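Local coordinates for endo-alpha-(1->5)-L-arabinanase (Bacillus licheniformis, PDB 6B7K), which probably hydrolyses internal alpha-(1->5)-arabinofuranosidic linkages of arabinan and carries bound calcium, at residues Asp142-Lys147 against Thr228-Pro233; Asn195-Asp200 against Tyr204-Phe209. All blocks are in the same frame, centred on the assembly; numbering follows the deposited sequence.

Contact 1: residues Asp142-Lys147 against Thr228-Pro233; sequences DLVIDK and TSITGP. With CA (calcium ion), chain F.
With CG1 of Ile230 anti to the backbone N (chi1 179°) and CD1 turned off that line by chi2 of 76°, the long branch of the isoleucine reaches out of its loop toward Val144, while CG2 lies beside the carboxylate of Asp146. The apolar touch is loose, 4.4 Å from Val144 CG1 to Ile230 CD1. Asp146 crosses the isoleucine at about a right angle, bringing OD1 to 4.0 Å from Ile230 CG2, a van der Waals contact without a polar bond; its other oxygen, OD2, has a weak hydrogen bond from Trp152 NE1. Ile230 is the second residue of a type I turn, Ser229-Gly232, closed by a weak bond of 2.9 Å from Gly232 N to Ser229 O. At the start of the other segment Asp142 binds calcium through OD1 at 2.4 Å, and a water lies 2.6 Å from the same calcium. Asp84 and Asp264 are further ligands, and Asp84 also accepts a hydrogen bond from Leu143 N, tying the strand backbone to the metal site. Strand 142-145 pairs with strand 151-155 through the backbones of Asp142 and Val144. The loop after strand 221-227 thus packs Ile230 against this neighbouring sheet, where it also meets Trp152 and Leu164, and against Ile196 of strand 191-199.

Contact 2: residues Asn195-Asp200 against Tyr204-Phe209; sequences NITYKD and YLFVSF
Asn195 and Phe206 meet with the amide and ring planes nearly parallel, 9° apart, and ND2 comes in obliquely, 3.4 Å from Phe206 CD1. A chi1 of 67° sets the asparagine CG between its backbone N and carbonyl carbon, swinging the amide toward the partner strand, and a hydrogen bond from Gln263 NE2 to OD1 helps to fix its rotation. Thr197 approaches the same ring at its edge, CG2 lying 3.8 Å from Phe206 CE1, while its OG1 is engaged with Asn268. On the other face of the sheet Ile196 CG1 packs against Leu205 CD1 at 3.6 Å. These side chains sit on an antiparallel beta hairpin of the five-bladed beta-propeller of family GH43; strand 191-199 also carries Glu192, the predicted proton donor. Asn195 and Phe206 form a hydrogen-bonded pair, with Phe206 N to Asn195 O at 2.8 Å and Asn195 N to Phe206 O at 3.0 Å; Thr197 and Tyr204 form the next, and Ile196 with Leu205 is the non-hydrogen-bonded pair between them. The Tyr204 ring turns its edge to the carbonyl oxygens of Thr197 and Lys199, the latter 3.6 Å from CE1, and meets Trp293 edge-to-face. Lys199 meets this ring with CB alone; the rest of its chain leads away, and its ammonium group makes a cation-pi contact with Trp293 and a salt bridge from NZ to Asp200 OD1 at 3.3 Å.

In the fold
Both contacts are largely buried, but contact 2 lies nearer the centre of the chain (centre to centre about 10 Å, against about 15 Å for contact 1). Contact 2 is a continuous hairpin within one sheet, built on backbone hydrogen bonds; contact 1 is a sparse side-chain touch between that sheet's outer loop and strand 142-145 of the neighbouring sheet. In sequence the hairpin is nested inside the long loop that contact 1 closes. They meet through Ile196, whose CG2 lies 3.7 Å from Ile230 CD1, and at the calcium site, where the Asp142 carboxylate packs on Asn195. Asp142 and Asn195 make the polar side of the junction, and Val144, Ile196 and Ile230 the aliphatic side.

Contact 1: residues Asp142-Lys147 against Thr228-Pro233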
ATOM      1  N   ASP A 142       0.123  -1.789  -5.400  1.00 32.44           N
ATOM      2  CA  ASP A 142       1.038  -0.653  -5.374  1.00 33.43           C
ATOM      3  C   ASP A 142       1.720  -0.545  -6.726  1.00 35.46           C
ATOM      4  O   ASP A 142       2.352  -1.506  -7.178  1.00 36.96           O
ATOM      5  CB  ASP A 142       2.068  -0.804  -4.264  1.00 33.95           C
ATOM      6  CG  ASP A 142       2.787   0.489  -3.964  1.00 34.38           C
ATOM      7  OD1 ASP A 142       2.199   1.344  -3.269  1.00 34.67           O
ATOM      8  OD2 ASP A 142       3.935   0.652  -4.429  1.00 34.86           O
ATOM      9  N   LEU A 143       1.597   0.616  -7.360  1.00 35.75           N
ATOM     10  CA  LEU A 143       2.218   0.878  -8.648  1.00 37.02           C
ATOM     11  C   LEU A 143       3.628   1.422  -8.450  1.00 38.12           C
ATOM     12  O   LEU A 143       3.883   2.196  -7.523  1.00 38.66           O
ATOM     13  CB  LEU A 143       1.372   1.872  -9.446  1.00 37.09           C
ATOM     14  CG  LEU A 143       1.885   2.393 -10.790  1.00 38.06           C
ATOM     15  CD1 LEU A 143       2.034   1.265 -11.793  1.00 39.05           C
ATOM     16  CD2 LEU A 143       0.951   3.464 -11.323  1.00 37.83           C
ATOM     17  N   VAL A 144       4.543   1.006  -9.322  1.00 38.66           N
ATOM     18  CA  VAL A 144       5.929   1.460  -9.288  1.00 38.82           C
ATOM     19  C   VAL A 144       6.435   1.563 -10.721  1.00 39.96           C
ATOM     20  O   VAL A 144       6.105   0.727 -11.570  1.00 40.06           O
ATOM     21  CB  VAL A 144       6.815   0.518  -8.441  1.00 38.66           C
ATOM     22  CG1 VAL A 144       6.659  -0.923  -8.899  1.00 39.23           C
ATOM     23  CG2 VAL A 144       8.276   0.950  -8.498  1.00 39.55           C
ATOM     24  N   ILE A 145       7.227   2.599 -10.994  1.00 40.29           N
ATOM     25  CA  ILE A 145       7.720   2.894 -12.335  1.00 41.17           C
ATOM     26  C   ILE A 145       9.205   2.566 -12.396  1.00 43.09           C
ATOM     27  O   ILE A 145       9.972   2.947 -11.502  1.00 42.78           O
ATOM     28  CB  ILE A 145       7.444   4.357 -12.724  1.00 41.19           C
ATOM     29  CG1 ILE A 145       6.140   4.452 -13.514  1.00 40.63           C
ATOM     30  CG2 ILE A 145       8.584   4.935 -13.547  1.00 43.01           C
ATOM     31  CD1 ILE A 145       4.916   3.941 -12.783  1.00 38.50           C
ATOM     32  N   ASP A 146       9.603   1.857 -13.451  1.00 45.67           N
ATOM     33  CA  ASP A 146      10.981   1.432 -13.644  1.00 48.15           C
ATOM     34  C   ASP A 146      11.927   2.625 -13.726  1.00 48.99           C
ATOM     35  O   ASP A 146      11.521   3.769 -13.946  1.00 49.12           O
ATOM     36  CB  ASP A 146      11.109   0.616 -14.930  1.00 50.85           C
ATOM     37  CG  ASP A 146      11.242  -0.866 -14.674  1.00 52.58           C
ATOM     38  OD1 ASP A 146      11.247  -1.272 -13.493  1.00 52.32           O
ATOM     39  OD2 ASP A 146      11.341  -1.629 -15.658  1.00 54.42           O
ATOM     40  N   LYS A 147      13.218   2.336 -13.560  1.00 50.17           N
ATOM     41  CA  LYS A 147      14.237   3.312 -13.920  1.00 51.89           C
ATOM     42  C   LYS A 147      14.163   3.669 -15.399  1.00 53.42           C
ATOM     43  O   LYS A 147      14.627   4.744 -15.793  1.00 54.81           O
ATOM     44  CB  LYS A 147      15.628   2.775 -13.574  1.00 53.59           C
ATOM     45  N   THR A 228      19.206  -4.627  -6.972  1.00 47.56           N
ATOM     46  CA  THR A 228      19.610  -3.911  -8.176  1.00 48.61           C
ATOM     47  C   THR A 228      18.631  -4.129  -9.319  1.00 48.24           C
ATOM     48  O   THR A 228      18.554  -3.289 -10.224  1.00 48.91           O
ATOM     49  CB  THR A 228      21.024  -4.332  -8.594  1.00 50.86           C
ATOM     50  OG1 THR A 228      21.419  -3.603  -9.764  1.00 52.84           O
ATOM     51  CG2 THR A 228      21.084  -5.829  -8.883  1.00 50.85           C
ATOM     52  N   SER A 229      17.878  -5.225  -9.293  1.00 47.25           N
ATOM     53  CA  SER A 229      16.844  -5.510 -10.278  1.00 47.11           C
ATOM     54  C   SER A 229      15.479  -5.451  -9.609  1.00 44.81           C
ATOM     55  O   SER A 229      15.321  -5.892  -8.465  1.00 43.49           O
ATOM     56  CB  SER A 229      17.058  -6.884 -10.919  1.00 48.57           C
ATOM     57  OG  SER A 229      15.989  -7.210 -11.790  1.00 49.37           O
ATOM     58  N   ILE A 230      14.496  -4.900 -10.327  1.00 44.89           N
ATOM     59  CA  ILE A 230      13.151  -4.753  -9.776  1.00 42.99           C
ATOM     60  C   ILE A 230      12.615  -6.101  -9.305  1.00 42.70           C
ATOM     61  O   ILE A 230      12.001  -6.204  -8.236  1.00 41.21           O
ATOM     62  CB  ILE A 230      12.221  -4.090 -10.814  1.00 42.99           C
ATOM     63  CG1 ILE A 230      10.799  -3.954 -10.269  1.00 41.31           C
ATOM     64  CG2 ILE A 230      12.233  -4.853 -12.132  1.00 44.90           C
ATOM     65  CD1 ILE A 230      10.639  -2.842  -9.261  1.00 39.93           C
ATOM     66  N   THR A 231      12.857  -7.156 -10.079  1.00 44.40           N
ATOM     67  CA  THR A 231      12.486  -8.507  -9.685  1.00 44.98           C
ATOM     68  C   THR A 231      13.611  -9.242  -8.968  1.00 46.49           C
ATOM     69  O   THR A 231      13.368 -10.324  -8.418  1.00 45.73           O
ATOM     70  CB  THR A 231      12.057  -9.316 -10.915  1.00 46.10           C
ATOM     71  OG1 THR A 231      13.096  -9.279 -11.903  1.00 47.72           O
ATOM     72  CG2 THR A 231      10.784  -8.748 -11.510  1.00 45.95           C
ATOM     73  N   GLY A 232      14.819  -8.679  -8.954  1.00 48.57           N
ATOM     74  CA  GLY A 232      15.980  -9.326  -8.388  1.00 49.57           C
ATOM     75  C   GLY A 232      15.825  -9.648  -6.920  1.00 48.31           C
ATOM     76  O   GLY A 232      14.868  -9.223  -6.266  1.00 47.51           O
ATOM     77  N   PRO A 233      16.773 -10.408  -6.369  1.00 48.36           N
ATOM     78  CA  PRO A 233      16.689 -10.797  -4.953  1.00 47.23           C
ATOM     79  C   PRO A 233      16.813  -9.580  -4.049  1.00 46.19           C
ATOM     80  O   PRO A 233      17.827  -8.878  -4.067  1.00 46.79           O
ATOM     81  CB  PRO A 233      17.869 -11.761  -4.779  1.00 48.64           C
ATOM     82  CG  PRO A 233      18.827 -11.385  -5.860  1.00 49.99           C
ATOM     83  CD  PRO A 233      17.990 -10.925  -7.019  1.00 49.91           C
TER
HETATM   84 CA    CA F 302       2.504   3.635  -3.828  1.00 34.09          CA
HETATM   85  O   HOH W   1       4.450   5.369  -3.996  1.00 23.56           O

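Contact 2: residues Asn195-Asp200 against Tyr204-Phe209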
ATOM      1  N   ASN A 195       5.301  -1.892  -1.098  1.00 35.81           N
ATOM      2  CA  ASN A 195       5.480  -0.756  -1.993  1.00 37.42           C
ATOM      3  C   ASN A 195       6.951  -0.677  -2.378  1.00 37.12           C
ATOM      4  O   ASN A 195       7.829  -0.833  -1.524  1.00 37.24           O
ATOM      5  CB  ASN A 195       4.991   0.558  -1.358  1.00 38.98           C
ATOM      6  CG  ASN A 195       5.829   0.994  -0.177  1.00 40.46           C
ATOM      7  OD1 ASN A 195       5.531   0.659   0.971  1.00 41.28           O
ATOM      8  ND2 ASN A 195       6.877   1.762  -0.450  1.00 41.14           N
ATOM      9  N   ILE A 196       7.210  -0.461  -3.667  1.00 36.95           N
ATOM     10  CA  ILE A 196       8.557  -0.477  -4.225  1.00 36.15           C
ATOM     11  C   ILE A 196       8.883   0.908  -4.761  1.00 36.70           C
ATOM     12  O   ILE A 196       8.020   1.578  -5.340  1.00 37.58           O
ATOM     13  CB  ILE A 196       8.694  -1.532  -5.343  1.00 36.30           C
ATOM     14  CG1 ILE A 196       8.081  -2.861  -4.909  1.00 35.36           C
ATOM     15  CG2 ILE A 196      10.152  -1.714  -5.731  1.00 37.28           C
ATOM     16  CD1 ILE A 196       8.138  -3.928  -5.974  1.00 36.58           C
ATOM     17  N   THR A 197      10.131   1.334  -4.575  1.00 36.43           N
ATOM     18  CA  THR A 197      10.600   2.601  -5.114  1.00 37.69           C
ATOM     19  C   THR A 197      12.047   2.460  -5.562  1.00 38.46           C
ATOM     20  O   THR A 197      12.824   1.702  -4.978  1.00 37.83           O
ATOM     21  CB  THR A 197      10.479   3.739  -4.090  1.00 37.93           C
ATOM     22  OG1 THR A 197      11.043   4.938  -4.639  1.00 39.74           O
ATOM     23  CG2 THR A 197      11.202   3.382  -2.802  1.00 36.80           C
ATOM     24  N   TYR A 198      12.396   3.202  -6.609  1.00 40.51           N
ATOM     25  CA  TYR A 198      13.750   3.227  -7.146  1.00 42.73           C
ATOM     26  C   TYR A 198      14.470   4.489  -6.691  1.00 44.58           C
ATOM     27  O   TYR A 198      13.901   5.585  -6.713  1.00 45.07           O
ATOM     28  CB  TYR A 198      13.734   3.164  -8.676  1.00 44.49           C
ATOM     29  CG  TYR A 198      15.098   3.335  -9.316  1.00 46.54           C
ATOM     30  CD1 TYR A 198      15.940   2.247  -9.506  1.00 46.54           C
ATOM     31  CD2 TYR A 198      15.541   4.585  -9.733  1.00 48.53           C
ATOM     32  CE1 TYR A 198      17.183   2.400 -10.088  1.00 48.75           C
ATOM     33  CE2 TYR A 198      16.785   4.746 -10.315  1.00 50.43           C
ATOM     34  CZ  TYR A 198      17.599   3.650 -10.490  1.00 50.48           C
ATOM     35  OH  TYR A 198      18.834   3.809 -11.071  1.00 53.14           O
ATOM     36  N   LYS A 199      15.728   4.332  -6.286  1.00 45.99           N
ATOM     37  CA  LYS A 199      16.543   5.479  -5.896  1.00 47.53           C
ATOM     38  C   LYS A 199      18.012   5.113  -6.027  1.00 49.17           C
ATOM     39  O   LYS A 199      18.479   4.183  -5.361  1.00 48.28           O
ATOM     40  CB  LYS A 199      16.230   5.923  -4.471  1.00 46.31           C
ATOM     41  CG  LYS A 199      17.183   6.990  -3.972  1.00 47.87           C
ATOM     42  CD  LYS A 199      16.805   7.488  -2.599  1.00 46.98           C
ATOM     43  CE  LYS A 199      17.850   8.455  -2.071  1.00 49.48           C
ATOM     44  NZ  LYS A 199      18.043   9.619  -2.976  1.00 51.99           N
ATOM     45  N   ASP A 200      18.728   5.843  -6.878  1.00 52.27           N
ATOM     46  CA  ASP A 200      20.178   5.732  -7.025  1.00 55.11           C
ATOM     47  C   ASP A 200      20.615   4.281  -7.235  1.00 55.06           C
ATOM     48  O   ASP A 200      21.437   3.732  -6.502  1.00 55.45           O
ATOM     49  CB  ASP A 200      20.890   6.359  -5.824  1.00 56.09           C
ATOM     50  CG  ASP A 200      20.753   7.872  -5.791  1.00 57.58           C
ATOM     51  OD1 ASP A 200      19.628   8.364  -5.566  1.00 56.20           O
ATOM     52  OD2 ASP A 200      21.770   8.569  -5.994  1.00 60.50           O
ATOM     53  N   TYR A 204      13.806  -0.334  -3.685  1.00 40.67           N
ATOM     54  CA  TYR A 204      13.585  -0.537  -2.255  1.00 38.54           C
ATOM     55  C   TYR A 204      12.157  -1.017  -2.028  1.00 37.21           C
ATOM     56  O   TYR A 204      11.205  -0.244  -2.171  1.00 36.45           O
ATOM     57  CB  TYR A 204      13.857   0.743  -1.469  1.00 37.97           C
ATOM     58  CG  TYR A 204      15.304   1.164  -1.488  1.00 39.47           C
ATOM     59  CD1 TYR A 204      15.811   1.918  -2.535  1.00 40.83           C
ATOM     60  CD2 TYR A 204      16.166   0.802  -0.461  1.00 40.05           C
ATOM     61  CE1 TYR A 204      17.136   2.302  -2.560  1.00 42.91           C
ATOM     62  CE2 TYR A 204      17.491   1.181  -0.477  1.00 41.82           C
ATOM     63  CZ  TYR A 204      17.971   1.930  -1.529  1.00 43.46           C
ATOM     64  OH  TYR A 204      19.291   2.314  -1.553  1.00 46.13           O
ATOM     65  N   LEU A 205      12.013  -2.286  -1.660  1.00 37.25           N
ATOM     66  CA  LEU A 205      10.709  -2.864  -1.352  1.00 36.43           C
ATOM     67  C   LEU A 205      10.441  -2.714   0.141  1.00 36.15           C
ATOM     68  O   LEU A 205      11.129  -3.325   0.967  1.00 36.81           O
ATOM     69  CB  LEU A 205      10.655  -4.331  -1.771  1.00 36.89           C
ATOM     70  CG  LEU A 205       9.468  -5.130  -1.227  1.00 36.20           C
ATOM     71  CD1 LEU A 205       8.149  -4.533  -1.701  1.00 36.00           C
ATOM     72  CD2 LEU A 205       9.572  -6.597  -1.612  1.00 36.69           C
ATOM     73  N   PHE A 206       9.450  -1.895   0.489  1.00 34.82           N
ATOM     74  CA  PHE A 206       8.943  -1.831   1.853  1.00 33.81           C
ATOM     75  C   PHE A 206       7.776  -2.796   1.993  1.00 33.08           C
ATOM     76  O   PHE A 206       7.011  -2.999   1.046  1.00 33.35           O
ATOM     77  CB  PHE A 206       8.483  -0.416   2.210  1.00 34.16           C
ATOM     78  CG  PHE A 206       9.557   0.627   2.104  1.00 35.04           C
ATOM     79  CD1 PHE A 206       9.899   1.170   0.876  1.00 35.71           C
ATOM     80  CD2 PHE A 206      10.206   1.086   3.236  1.00 35.94           C
ATOM     81  CE1 PHE A 206      10.879   2.139   0.778  1.00 36.81           C
ATOM     82  CE2 PHE A 206      11.188   2.053   3.145  1.00 37.29           C
ATOM     83  CZ  PHE A 206      11.524   2.581   1.914  1.00 37.63           C
ATOM     84  N   VAL A 207       7.644  -3.399   3.176  1.00 32.84           N
ATOM     85  CA  VAL A 207       6.557  -4.327   3.471  1.00 32.44           C
ATOM     86  C   VAL A 207       6.120  -4.131   4.917  1.00 32.91           C
ATOM     87  O   VAL A 207       6.765  -3.431   5.700  1.00 32.77           O
ATOM     88  CB  VAL A 207       6.947  -5.806   3.239  1.00 32.11           C
ATOM     89  CG1 VAL A 207       7.222  -6.089   1.764  1.00 31.65           C
ATOM     90  CG2 VAL A 207       8.139  -6.178   4.097  1.00 32.22           C
ATOM     91  N   SER A 208       5.012  -4.775   5.265  1.00 33.87           N
ATOM     92  CA  SER A 208       4.495  -4.786   6.625  1.00 35.36           C
ATOM     93  C   SER A 208       4.541  -6.212   7.158  1.00 36.28           C
ATOM     94  O   SER A 208       4.117  -7.148   6.472  1.00 36.29           O
ATOM     95  CB  SER A 208       3.069  -4.234   6.676  1.00 35.81           C
ATOM     96  OG  SER A 208       3.033  -2.896   6.210  1.00 35.51           O
ATOM     97  N   PHE A 209       5.056  -6.371   8.371  1.00 37.52           N
ATOM     98  CA  PHE A 209       5.197  -7.675   9.000  1.00 39.85           C
ATOM     99  C   PHE A 209       4.124  -7.886  10.061  1.00 41.44           C
ATOM    100  O   PHE A 209       3.703  -6.947  10.741  1.00 41.76           O
ATOM    101  CB  PHE A 209       6.580  -7.829   9.645  1.00 41.52           C
ATOM    102  CG  PHE A 209       7.676  -8.190   8.678  1.00 40.92           C
ATOM    103  CD1 PHE A 209       7.390  -8.514   7.362  1.00 39.94           C
ATOM    104  CD2 PHE A 209       8.998  -8.220   9.099  1.00 41.67           C
ATOM    105  CE1 PHE A 209       8.403  -8.851   6.480  1.00 39.92           C
ATOM    106  CE2 PHE A 209      10.014  -8.556   8.225  1.00 41.65           C
ATOM    107  CZ  PHE A 209       9.717  -8.871   6.914  1.00 40.85           C
TER